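Local coordinates for protein alpha-glucosidase (Pseudoalteromonas sp. K8, PDB 5HQA) that hydrolyses alpha-glucosides as a family 97 glycoside hydrolase, here holding the inhibitor acarbose beside a calcium ion in its active-site pocket, at residues A[431-441]-A[449-457]; A[482-490]-A[520-528]. One frame throughout, in Å; residues are numbered along the deposited sequence.

Contact 1: residues A[431-441]-A[449-457]; sequences ISINTHEPIKD and PNWITREGA. With CA (calcium ion), chain C; AC1 (4,6-dideoxy-4-{[(1S,4R,5S,6S)-4,5,6-trihydroxy-3-(hydroxymethyl)cyclohex-2-en-1-yl]amino}-alpha-D-glucopyranose), chain B.
Strands 432-435 and 451-454 run parallel, their axes 4.6 Å apart at closest, and Thr435 N donates to Thr453 O while its O accepts from Glu455 N. Near the start of both segments, Asn450 ND2 donates to Ile431 O at 2.9 Å, almost straight (172°). On the face of Thr435 and Arg454, the indole N-H of Trp451 is given to Thr435 OG1, 2.9 Å from NE1. The Arg454 chain, bent at chi3 (62°), brings NH2 of its guanidinium over that indole, 3.3 Å above the ring plane, the planes tilted against each other; Asp441 CB packs over a guanidinium face. NH1 meets Ile439 O at 2.8 Å, edge-on to the guanidinium but above the carbonyl plane, while NE reaches Asp441 OD2 through a water; Gly443 N holds Asp441 OD1. Replacing Arg454 by an alanine removes the guanidinium, which is likely to leave Ile439 O without this donor and open a gap between Trp451 and Asp441. Glu455 CB sits over the His436 ring, 3.6 Å from its centroid, a CH-pi contact. His436 ND1 donates to O2B of the inhibitor (2.7 Å, 172°), an oxygen that also binds the calcium, as do inhibitor O3 and N4A. Glu437 OE2, Glu455 OE1, Glu154 and Glu461 supply the protein ligands; Tyr389 is another polar partner of Glu437. Carboxylates at the C-terminal ends of parallel strands characterise TIM-barrel glycoside hydrolase active sites.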
loop_
_atom_site.group_PDB
_atom_site.type_symbol
_atom_site.label_atom_id
_atom_site.label_comp_id
_atom_site.label_asym_id
_atom_site.label_seq_id
_atom_site.Cartn_x
_atom_site.Cartn_y
_atom_site.Cartn_z
ATOM N N ILE A 431 5.468 -6.168 -18.465
ATOM C CA ILE A 431 4.985 -6.937 -17.322
ATOM C C ILE A 431 4.789 -5.991 -16.143
ATOM O O ILE A 431 5.649 -5.143 -15.870
ATOM C CB ILE A 431 5.959 -8.077 -16.972
ATOM C CG1 ILE A 431 5.942 -9.135 -18.089
ATOM C CG2 ILE A 431 5.641 -8.677 -15.600
ATOM C CD1 ILE A 431 6.979 -10.222 -17.923
ATOM N N SER A 432 3.651 -6.128 -15.458
ATOM C CA SER A 432 3.345 -5.400 -14.236
ATOM C C SER A 432 3.639 -6.269 -13.022
ATOM O O SER A 432 3.542 -7.498 -13.086
ATOM C CB SER A 432 1.880 -4.962 -14.215
ATOM O OG SER A 432 1.635 -4.050 -15.272
ATOM N N ILE A 433 3.970 -5.615 -11.903
ATOM C CA ILE A 433 4.517 -6.278 -10.725
ATOM C C ILE A 433 3.606 -6.036 -9.530
ATOM O O ILE A 433 3.210 -4.894 -9.259
ATOM C CB ILE A 433 5.949 -5.801 -10.422
ATOM C CG1 ILE A 433 6.894 -6.223 -11.548
ATOM C CG2 ILE A 433 6.441 -6.371 -9.095
ATOM C CD1 ILE A 433 6.993 -7.740 -11.722
ATOM N N ASN A 434 3.288 -7.120 -8.819
ATOM C CA ASN A 434 2.560 -7.120 -7.552
ATOM C C ASN A 434 3.526 -7.669 -6.508
ATOM O O ASN A 434 3.823 -8.867 -6.513
ATOM C CB ASN A 434 1.299 -7.985 -7.693
ATOM C CG ASN A 434 0.667 -8.369 -6.363
ATOM O OD1 ASN A 434 0.943 -7.776 -5.318
ATOM N ND2 ASN A 434 -0.218 -9.369 -6.411
ATOM N N THR A 435 4.048 -6.806 -5.630
ATOM C CA THR A 435 5.159 -7.175 -4.750
ATOM C C THR A 435 4.649 -7.572 -3.372
ATOM O O THR A 435 4.091 -6.735 -2.653
ATOM C CB THR A 435 6.148 -6.021 -4.586
ATOM O OG1 THR A 435 6.521 -5.507 -5.867
ATOM C CG2 THR A 435 7.405 -6.503 -3.843
ATOM N N HIS A 436 4.886 -8.822 -2.976
ATOM C CA HIS A 436 4.673 -9.220 -1.589
ATOM C C HIS A 436 5.991 -9.183 -0.822
ATOM O O HIS A 436 7.068 -9.344 -1.402
ATOM C CB HIS A 436 4.011 -10.602 -1.505
ATOM C CG HIS A 436 2.547 -10.559 -1.834
ATOM N ND1 HIS A 436 1.590 -11.237 -1.107
ATOM C CD2 HIS A 436 1.876 -9.874 -2.795
ATOM C CE1 HIS A 436 0.395 -10.983 -1.617
ATOM N NE2 HIS A 436 0.543 -10.168 -2.648
ATOM N N GLU A 437 5.890 -8.960 0.491
ATOM C CA GLU A 437 7.016 -8.562 1.329
ATOM C C GLU A 437 7.800 -7.440 0.641
ATOM O O GLU A 437 8.981 -7.599 0.316
ATOM C CB GLU A 437 7.924 -9.738 1.669
ATOM C CG GLU A 437 7.177 -10.855 2.403
ATOM C CD GLU A 437 6.287 -11.659 1.467
ATOM O OE1 GLU A 437 6.791 -12.063 0.400
ATOM O OE2 GLU A 437 5.078 -11.851 1.768
ATOM N N PRO A 438 7.160 -6.287 0.406
ATOM C CA PRO A 438 7.753 -5.232 -0.416
ATOM C C PRO A 438 8.431 -4.176 0.425
ATOM O O PRO A 438 8.452 -4.265 1.657
ATOM C CB PRO A 438 6.524 -4.630 -1.093
ATOM C CG PRO A 438 5.531 -4.619 0.055
ATOM C CD PRO A 438 5.808 -5.904 0.848
ATOM N N ILE A 439 8.957 -3.152 -0.242
ATOM C CA ILE A 439 9.113 -1.846 0.387
ATOM C C ILE A 439 7.735 -1.196 0.444
ATOM O O ILE A 439 6.893 -1.402 -0.440
ATOM C CB ILE A 439 10.123 -0.978 -0.394
ATOM C CG1 ILE A 439 10.282 0.406 0.247
ATOM C CG2 ILE A 439 9.682 -0.806 -1.861
ATOM C CD1 ILE A 439 10.955 0.379 1.618
ATOM N N LYS A 440 7.486 -0.422 1.496
ATOM C CA LYS A 440 6.220 0.295 1.599
ATOM C C LYS A 440 6.002 1.176 0.372
ATOM O O LYS A 440 6.954 1.633 -0.272
ATOM C CB LYS A 440 6.199 1.145 2.867
ATOM C CG LYS A 440 7.237 2.276 2.830
ATOM C CD LYS A 440 7.474 2.872 4.218
ATOM C CE LYS A 440 8.514 3.983 4.142
ATOM N NZ LYS A 440 8.809 4.600 5.474
ATOM N N ASP A 441 4.728 1.378 0.037
ATOM C CA ASP A 441 4.341 2.220 -1.090
ATOM C C ASP A 441 4.665 3.676 -0.766
ATOM O O ASP A 441 4.317 4.169 0.311
ATOM C CB ASP A 441 2.840 2.032 -1.358
ATOM C CG ASP A 441 2.365 2.675 -2.666
ATOM O OD1 ASP A 441 2.990 3.653 -3.136
ATOM O OD2 ASP A 441 1.337 2.191 -3.217
ATOM N N PRO A 449 4.043 3.192 -13.766
ATOM C CA PRO A 449 2.673 2.691 -13.616
ATOM C C PRO A 449 2.524 1.185 -13.767
ATOM O O PRO A 449 1.397 0.694 -13.641
ATOM C CB PRO A 449 1.914 3.426 -14.726
ATOM C CG PRO A 449 2.732 4.687 -14.967
ATOM C CD PRO A 449 4.147 4.246 -14.791
ATOM N N ASN A 450 3.586 0.423 -14.020
ATOM C CA ASN A 450 3.449 -1.028 -13.980
ATOM C C ASN A 450 3.659 -1.591 -12.581
ATOM O O ASN A 450 3.501 -2.800 -12.385
ATOM C CB ASN A 450 4.417 -1.696 -14.959
ATOM C CG ASN A 450 5.849 -1.564 -14.530
ATOM O OD1 ASN A 450 6.277 -0.495 -14.098
ATOM N ND2 ASN A 450 6.601 -2.655 -14.613
ATOM N N TRP A 451 4.012 -0.751 -11.604
ATOM C CA TRP A 451 4.107 -1.192 -10.211
ATOM C C TRP A 451 2.713 -1.055 -9.607
ATOM O O TRP A 451 2.382 -0.076 -8.934
ATOM C CB TRP A 451 5.144 -0.376 -9.445
ATOM C CG TRP A 451 5.743 -1.130 -8.284
ATOM C CD1 TRP A 451 5.317 -2.327 -7.775
ATOM C CD2 TRP A 451 6.892 -0.757 -7.520
ATOM N NE1 TRP A 451 6.129 -2.718 -6.736
ATOM C CE2 TRP A 451 7.105 -1.771 -6.561
ATOM C CE3 TRP A 451 7.767 0.333 -7.557
ATOM C CZ2 TRP A 451 8.156 -1.725 -5.644
ATOM C CZ3 TRP A 451 8.817 0.375 -6.649
ATOM C CH2 TRP A 451 9.002 -0.648 -5.707
ATOM N N ILE A 452 1.879 -2.066 -9.858
ATOM C CA ILE A 452 0.439 -1.850 -9.723
ATOM C C ILE A 452 -0.044 -2.002 -8.284
ATOM O O ILE A 452 -0.986 -1.312 -7.876
ATOM C CB ILE A 452 -0.341 -2.774 -10.679
ATOM C CG1 ILE A 452 0.049 -4.237 -10.474
ATOM C CG2 ILE A 452 -0.084 -2.353 -12.112
ATOM C CD1 ILE A 452 -0.754 -5.192 -11.324
ATOM N N THR A 453 0.572 -2.866 -7.485
ATOM C CA THR A 453 0.088 -3.070 -6.129
ATOM C C THR A 453 1.170 -3.792 -5.328
ATOM O O THR A 453 2.218 -4.175 -5.859
ATOM C CB THR A 453 -1.247 -3.834 -6.139
ATOM O OG1 THR A 453 -1.883 -3.720 -4.858
ATOM C CG2 THR A 453 -1.041 -5.322 -6.485
ATOM N N ARG A 454 0.913 -3.955 -4.034
ATOM C CA ARG A 454 1.835 -4.667 -3.160
ATOM C C ARG A 454 1.083 -5.104 -1.915
ATOM O O ARG A 454 -0.046 -4.680 -1.662
ATOM C CB ARG A 454 3.040 -3.796 -2.785
ATOM C CG ARG A 454 2.725 -2.713 -1.742
ATOM C CD ARG A 454 3.806 -1.634 -1.767
ATOM N NE ARG A 454 3.844 -0.985 -3.075
ATOM C CZ ARG A 454 4.947 -0.529 -3.660
ATOM N NH1 ARG A 454 6.129 -0.649 -3.055
ATOM N NH2 ARG A 454 4.867 0.051 -4.857
ATOM N N GLU A 455 1.732 -5.958 -1.131
ATOM C CA GLU A 455 1.147 -6.371 0.138
ATOM C C GLU A 455 1.649 -5.429 1.236
ATOM O O GLU A 455 1.115 -4.325 1.388
ATOM C CB GLU A 455 1.472 -7.841 0.415
ATOM C CG GLU A 455 0.647 -8.458 1.522
ATOM C CD GLU A 455 0.958 -9.938 1.698
ATOM O OE1 GLU A 455 2.134 -10.280 1.957
ATOM O OE2 GLU A 455 0.026 -10.757 1.554
ATOM N N GLY A 456 2.671 -5.819 1.994
ATOM C CA GLY A 456 3.246 -4.869 2.952
ATOM C C GLY A 456 2.354 -4.528 4.131
ATOM O O GLY A 456 2.356 -3.377 4.610
ATOM N N ALA A 457 1.601 -5.513 4.618
ATOM C CA ALA A 457 0.651 -5.456 5.721
ATOM C C ALA A 457 0.056 -6.852 5.828
ATOM O O ALA A 457 0.189 -7.665 4.905
ATOM C CB ALA A 457 -0.459 -4.413 5.492
HETATM CA CA CA C . 2.961 -12.206 2.898
HETATM C C1 AC1 B . 5.441 -16.231 6.254
HETATM O O2 AC1 B . 5.610 -13.944 6.944
HETATM C C2 AC1 B . 5.501 -14.785 5.784
HETATM C C4A AC1 B . 2.263 -16.341 -0.901
HETATM C C3 AC1 B . 4.302 -14.422 4.948
HETATM O O3 AC1 B . 4.352 -13.032 4.581
HETATM C C4 AC1 B . 4.232 -15.317 3.739
HETATM N N4A AC1 B . 3.254 -14.849 2.707
HETATM C C5 AC1 B . 3.817 -16.633 4.377
HETATM O O5 AC1 B . 4.973 -17.146 5.161
HETATM C C6 AC1 B . 3.386 -17.694 3.412
HETATM C C1B AC1 B . 3.791 -14.804 1.300
HETATM C C2B AC1 B . 2.633 -14.186 0.269
HETATM O O2B AC1 B . 2.145 -12.975 0.846
HETATM C C3B AC1 B . 1.630 -15.133 -0.001
HETATM O O3B AC1 B . 0.512 -14.582 -0.741
HETATM O O4 AC1 B . 1.309 -17.370 -1.074
HETATM C C5B AC1 B . 3.470 -16.896 -0.333
HETATM C C7B AC1 B . 4.269 -16.052 0.805
HETATM C C6B AC1 B . 4.257 -17.892 -1.200
HETATM O O6B AC1 B . 4.891 -17.168 -2.208
HETATM O O HOH W 1 3.880 -8.292 2.512
HETATM O O HOH W 2 1.063 -0.356 -3.866
#

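Contact 2: residues A[482-490]-A[520-528]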
loop_
_atom_site.group_PDB
_atom_site.type_symbol
_atom_site.label_atom_id
_atom_site.label_comp_id
_atom_site.label_asym_id
_atom_site.label_seq_id
_atom_site.Cartn_x
_atom_site.Cartn_y
_atom_site.Cartn_z
ATOM N N ARG A 482 -1.938 1.779 6.624
ATOM C CA ARG A 482 -1.352 1.171 5.430
ATOM C C ARG A 482 -1.956 1.720 4.136
ATOM O O ARG A 482 -1.231 1.986 3.169
ATOM C CB ARG A 482 -1.529 -0.349 5.500
ATOM C CG ARG A 482 -1.332 -1.068 4.175
ATOM C CD ARG A 482 0.119 -1.004 3.678
ATOM N NE ARG A 482 0.240 -1.729 2.412
ATOM C CZ ARG A 482 -0.135 -1.241 1.231
ATOM N NH1 ARG A 482 -0.010 -1.983 0.136
ATOM N NH2 ARG A 482 -0.628 -0.008 1.144
ATOM N N MET A 483 -3.282 1.897 4.090
ATOM C CA MET A 483 -3.901 2.298 2.827
ATOM C C MET A 483 -3.609 3.752 2.467
ATOM O O MET A 483 -3.815 4.139 1.310
ATOM C CB MET A 483 -5.413 2.057 2.856
ATOM C CG MET A 483 -5.807 0.587 3.019
ATOM S SD MET A 483 -4.936 -0.574 1.927
ATOM C CE MET A 483 -5.573 -0.084 0.326
ATOM N N LEU A 484 -3.132 4.568 3.416
ATOM C CA LEU A 484 -2.672 5.906 3.052
ATOM C C LEU A 484 -1.445 5.862 2.146
ATOM O O LEU A 484 -1.177 6.835 1.428
ATOM C CB LEU A 484 -2.363 6.725 4.307
ATOM C CG LEU A 484 -3.495 6.900 5.328
ATOM C CD1 LEU A 484 -3.038 7.843 6.438
ATOM C CD2 LEU A 484 -4.776 7.420 4.675
ATOM N N ALA A 485 -0.691 4.760 2.162
ATOM C CA ALA A 485 0.499 4.660 1.327
ATOM C C ALA A 485 0.165 4.382 -0.131
ATOM O O ALA A 485 0.923 4.793 -1.013
ATOM C CB ALA A 485 1.436 3.574 1.864
ATOM N N GLY A 486 -0.949 3.701 -0.409
ATOM C CA GLY A 486 -1.304 3.325 -1.764
ATOM C C GLY A 486 -2.006 1.975 -1.812
ATOM O O GLY A 486 -2.358 1.403 -0.772
ATOM N N PRO A 487 -2.207 1.432 -3.021
ATOM C CA PRO A 487 -3.026 0.212 -3.161
ATOM C C PRO A 487 -2.433 -0.994 -2.441
ATOM O O PRO A 487 -1.219 -1.110 -2.258
ATOM C CB PRO A 487 -3.075 -0.018 -4.679
ATOM C CG PRO A 487 -1.948 0.816 -5.253
ATOM C CD PRO A 487 -1.817 1.997 -4.326
ATOM N N MET A 488 -3.312 -1.908 -2.031
ATOM C CA MET A 488 -2.877 -3.124 -1.360
ATOM C C MET A 488 -3.549 -4.332 -1.981
ATOM O O MET A 488 -4.764 -4.324 -2.199
ATOM C CB MET A 488 -3.185 -3.095 0.134
ATOM C CG MET A 488 -2.808 -4.407 0.826
ATOM S SD MET A 488 -3.280 -4.436 2.557
ATOM C CE MET A 488 -2.684 -6.065 3.052
ATOM N N ASP A 489 -2.750 -5.367 -2.251
ATOM C CA ASP A 489 -3.235 -6.686 -2.664
ATOM C C ASP A 489 -3.619 -7.465 -1.404
ATOM O O ASP A 489 -2.841 -8.250 -0.858
ATOM C CB ASP A 489 -2.154 -7.409 -3.469
ATOM C CG ASP A 489 -2.624 -8.749 -4.052
ATOM O OD1 ASP A 489 -3.770 -8.822 -4.567
ATOM O OD2 ASP A 489 -1.824 -9.728 -4.018
ATOM N N PHE A 490 -4.851 -7.231 -0.928
ATOM C CA PHE A 490 -5.339 -7.856 0.304
ATOM C C PHE A 490 -5.842 -9.283 0.083
ATOM O O PHE A 490 -5.887 -10.073 1.039
ATOM C CB PHE A 490 -6.462 -6.996 0.907
ATOM C CG PHE A 490 -6.979 -7.506 2.231
ATOM C CD1 PHE A 490 -6.383 -7.105 3.420
ATOM C CD2 PHE A 490 -8.054 -8.393 2.282
ATOM C CE1 PHE A 490 -6.843 -7.585 4.644
ATOM C CE2 PHE A 490 -8.522 -8.885 3.503
ATOM C CZ PHE A 490 -7.911 -8.480 4.685
ATOM N N TYR A 520 -14.052 -5.017 -1.574
ATOM C CA TYR A 520 -13.737 -4.662 -2.953
ATOM C C TYR A 520 -13.886 -3.174 -3.210
ATOM O O TYR A 520 -13.343 -2.668 -4.199
ATOM C CB TYR A 520 -14.618 -5.471 -3.924
ATOM C CG TYR A 520 -14.181 -6.917 -3.977
ATOM C CD1 TYR A 520 -13.218 -7.336 -4.883
ATOM C CD2 TYR A 520 -14.685 -7.844 -3.080
ATOM C CE1 TYR A 520 -12.787 -8.646 -4.915
ATOM C CE2 TYR A 520 -14.255 -9.161 -3.099
ATOM C CZ TYR A 520 -13.307 -9.556 -4.020
ATOM O OH TYR A 520 -12.875 -10.861 -4.036
ATOM N N VAL A 521 -14.620 -2.461 -2.361
ATOM C CA VAL A 521 -14.718 -1.020 -2.478
ATOM C C VAL A 521 -13.934 -0.307 -1.382
ATOM O O VAL A 521 -13.452 0.807 -1.609
ATOM C CB VAL A 521 -16.193 -0.561 -2.486
ATOM C CG1 VAL A 521 -16.297 0.916 -2.901
ATOM C CG2 VAL A 521 -17.011 -1.440 -3.425
ATOM N N VAL A 522 -13.753 -0.929 -0.215
ATOM C CA VAL A 522 -13.049 -0.255 0.869
ATOM C C VAL A 522 -11.543 -0.235 0.627
ATOM O O VAL A 522 -10.886 0.784 0.869
ATOM C CB VAL A 522 -13.400 -0.915 2.217
ATOM C CG1 VAL A 522 -12.462 -0.414 3.308
ATOM C CG2 VAL A 522 -14.843 -0.617 2.580
ATOM N N LEU A 523 -10.956 -1.344 0.164
ATOM C CA LEU A 523 -9.500 -1.442 0.018
ATOM C C LEU A 523 -9.138 -1.313 -1.455
ATOM O O LEU A 523 -9.364 -2.243 -2.235
ATOM C CB LEU A 523 -8.971 -2.755 0.589
ATOM C CG LEU A 523 -9.183 -2.996 2.083
ATOM C CD1 LEU A 523 -8.623 -4.367 2.462
ATOM C CD2 LEU A 523 -8.539 -1.890 2.924
ATOM N N TYR A 524 -8.573 -0.169 -1.835
ATOM C CA TYR A 524 -8.278 0.067 -3.241
ATOM C C TYR A 524 -7.102 -0.791 -3.708
ATOM O O TYR A 524 -6.065 -0.869 -3.040
ATOM C CB TYR A 524 -7.976 1.545 -3.505
ATOM C CG TYR A 524 -7.425 1.701 -4.903
ATOM C CD1 TYR A 524 -8.200 1.355 -6.011
ATOM C CD2 TYR A 524 -6.115 2.122 -5.120
ATOM C CE1 TYR A 524 -7.697 1.444 -7.298
ATOM C CE2 TYR A 524 -5.604 2.221 -6.411
ATOM C CZ TYR A 524 -6.404 1.875 -7.486
ATOM O OH TYR A 524 -5.903 1.958 -8.753
ATOM N N SER A 525 -7.265 -1.429 -4.876
ATOM C CA SER A 525 -6.158 -2.032 -5.605
ATOM C C SER A 525 -6.561 -2.157 -7.065
ATOM O O SER A 525 -7.726 -2.485 -7.340
ATOM C CB SER A 525 -5.794 -3.407 -5.037
ATOM O OG SER A 525 -4.722 -3.978 -5.766
ATOM N N PRO A 526 -5.658 -1.894 -8.019
ATOM C CA PRO A 526 -6.046 -2.023 -9.436
ATOM C C PRO A 526 -6.264 -3.460 -9.857
ATOM O O PRO A 526 -6.972 -3.703 -10.846
ATOM C CB PRO A 526 -4.863 -1.393 -10.184
ATOM C CG PRO A 526 -3.702 -1.613 -9.264
ATOM C CD PRO A 526 -4.262 -1.448 -7.873
ATOM N N ILE A 527 -5.669 -4.420 -9.154
ATOM C CA ILE A 527 -6.022 -5.825 -9.309
ATOM C C ILE A 527 -6.601 -6.297 -7.986
ATOM O O ILE A 527 -6.063 -5.988 -6.918
ATOM C CB ILE A 527 -4.839 -6.706 -9.760
ATOM C CG1 ILE A 527 -3.645 -6.589 -8.816
ATOM C CG2 ILE A 527 -4.436 -6.363 -11.197
ATOM C CD1 ILE A 527 -2.588 -7.662 -9.062
ATOM N N GLN A 528 -7.729 -6.991 -8.062
ATOM C CA GLN A 528 -8.430 -7.508 -6.901
ATOM C C GLN A 528 -8.586 -9.006 -7.085
ATOM O O GLN A 528 -9.079 -9.459 -8.122
ATOM C CB GLN A 528 -9.806 -6.850 -6.740
ATOM C CG GLN A 528 -9.767 -5.346 -6.368
ATOM C CD GLN A 528 -9.490 -5.107 -4.882
ATOM O OE1 GLN A 528 -9.003 -5.992 -4.171
ATOM N NE2 GLN A 528 -9.794 -3.903 -4.412
HETATM O O HOH W 3 -6.931 -6.031 -2.600
#
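Within the TIM-barrel domain, segment 482-490 leaves a short, weakly bonded helical turn and runs beside the turn between helix 513-522 and strand 527-529, the last strand of the parallel sheet. Leu523 and Phe490 meet in the apolar part: Leu523 CD1 lies over a face of the phenyl ring, 3.9 Å from its centroid and 28° off the normal, a CH-pi contact. The ring is placed there by a first torsion that sets CG opposite the backbone N (chi1 -176°). The other methyl of Leu523, CD2, packs 3.7 Å from Met483 CG, so the leucine fork is wedged between the two side chains, with Ile475 of helix 474-478 touching both Leu523 and Phe490. Met483, bent at chi2 and chi3, brings its CE methyl against the Tyr524 backbone. A single direct hydrogen bond joins the segments, from Met488 N to Tyr524 O (3.1 Å), lying in the carbonyl plane. Pro487 packs its CB against both Tyr524 CD2 and Pro526 CD, lying alongside the tyrosine and across the second proline. Arg482 braces its own segment: NH1 reaches Pro487 O at 2.8 Å and NH2 reaches Gly486 O, while Met488 CB rests over a guanidinium face. Gln528 NE2 closes the opposite turn on Leu523 O, nearly in line with the carbonyl. Its OE1 accepts from a bridging water, 2.6 Å away, which also donates to Met488 O and accepts from Phe490 N.

Contacts 1 and 2 have centres 11 Å apart and meet where strands 451-454 and 527-529 come together in the barrel. Asp489 of contact 2 joins them most directly: its OD2 accepts from His436 NE2 at 2.8 Å and also from Asn434 ND2, while OD1 is hydrogen-bonded to Tyr266 OH, and its N makes a backbone hydrogen bond to Arg454 O (2.9 Å). It is thus a second-shell residue whose bond fixes the rotation of the His436 ring so that ND1 faces O2B of the inhibitor. Ser525 OG is hydrogen-bonded to Thr453 OG1, and Arg482 NH1 to the backbone O of Glu455, whose side chain binds the calcium. Met488 comes about 4 Å from Glu455, side chain to side chain.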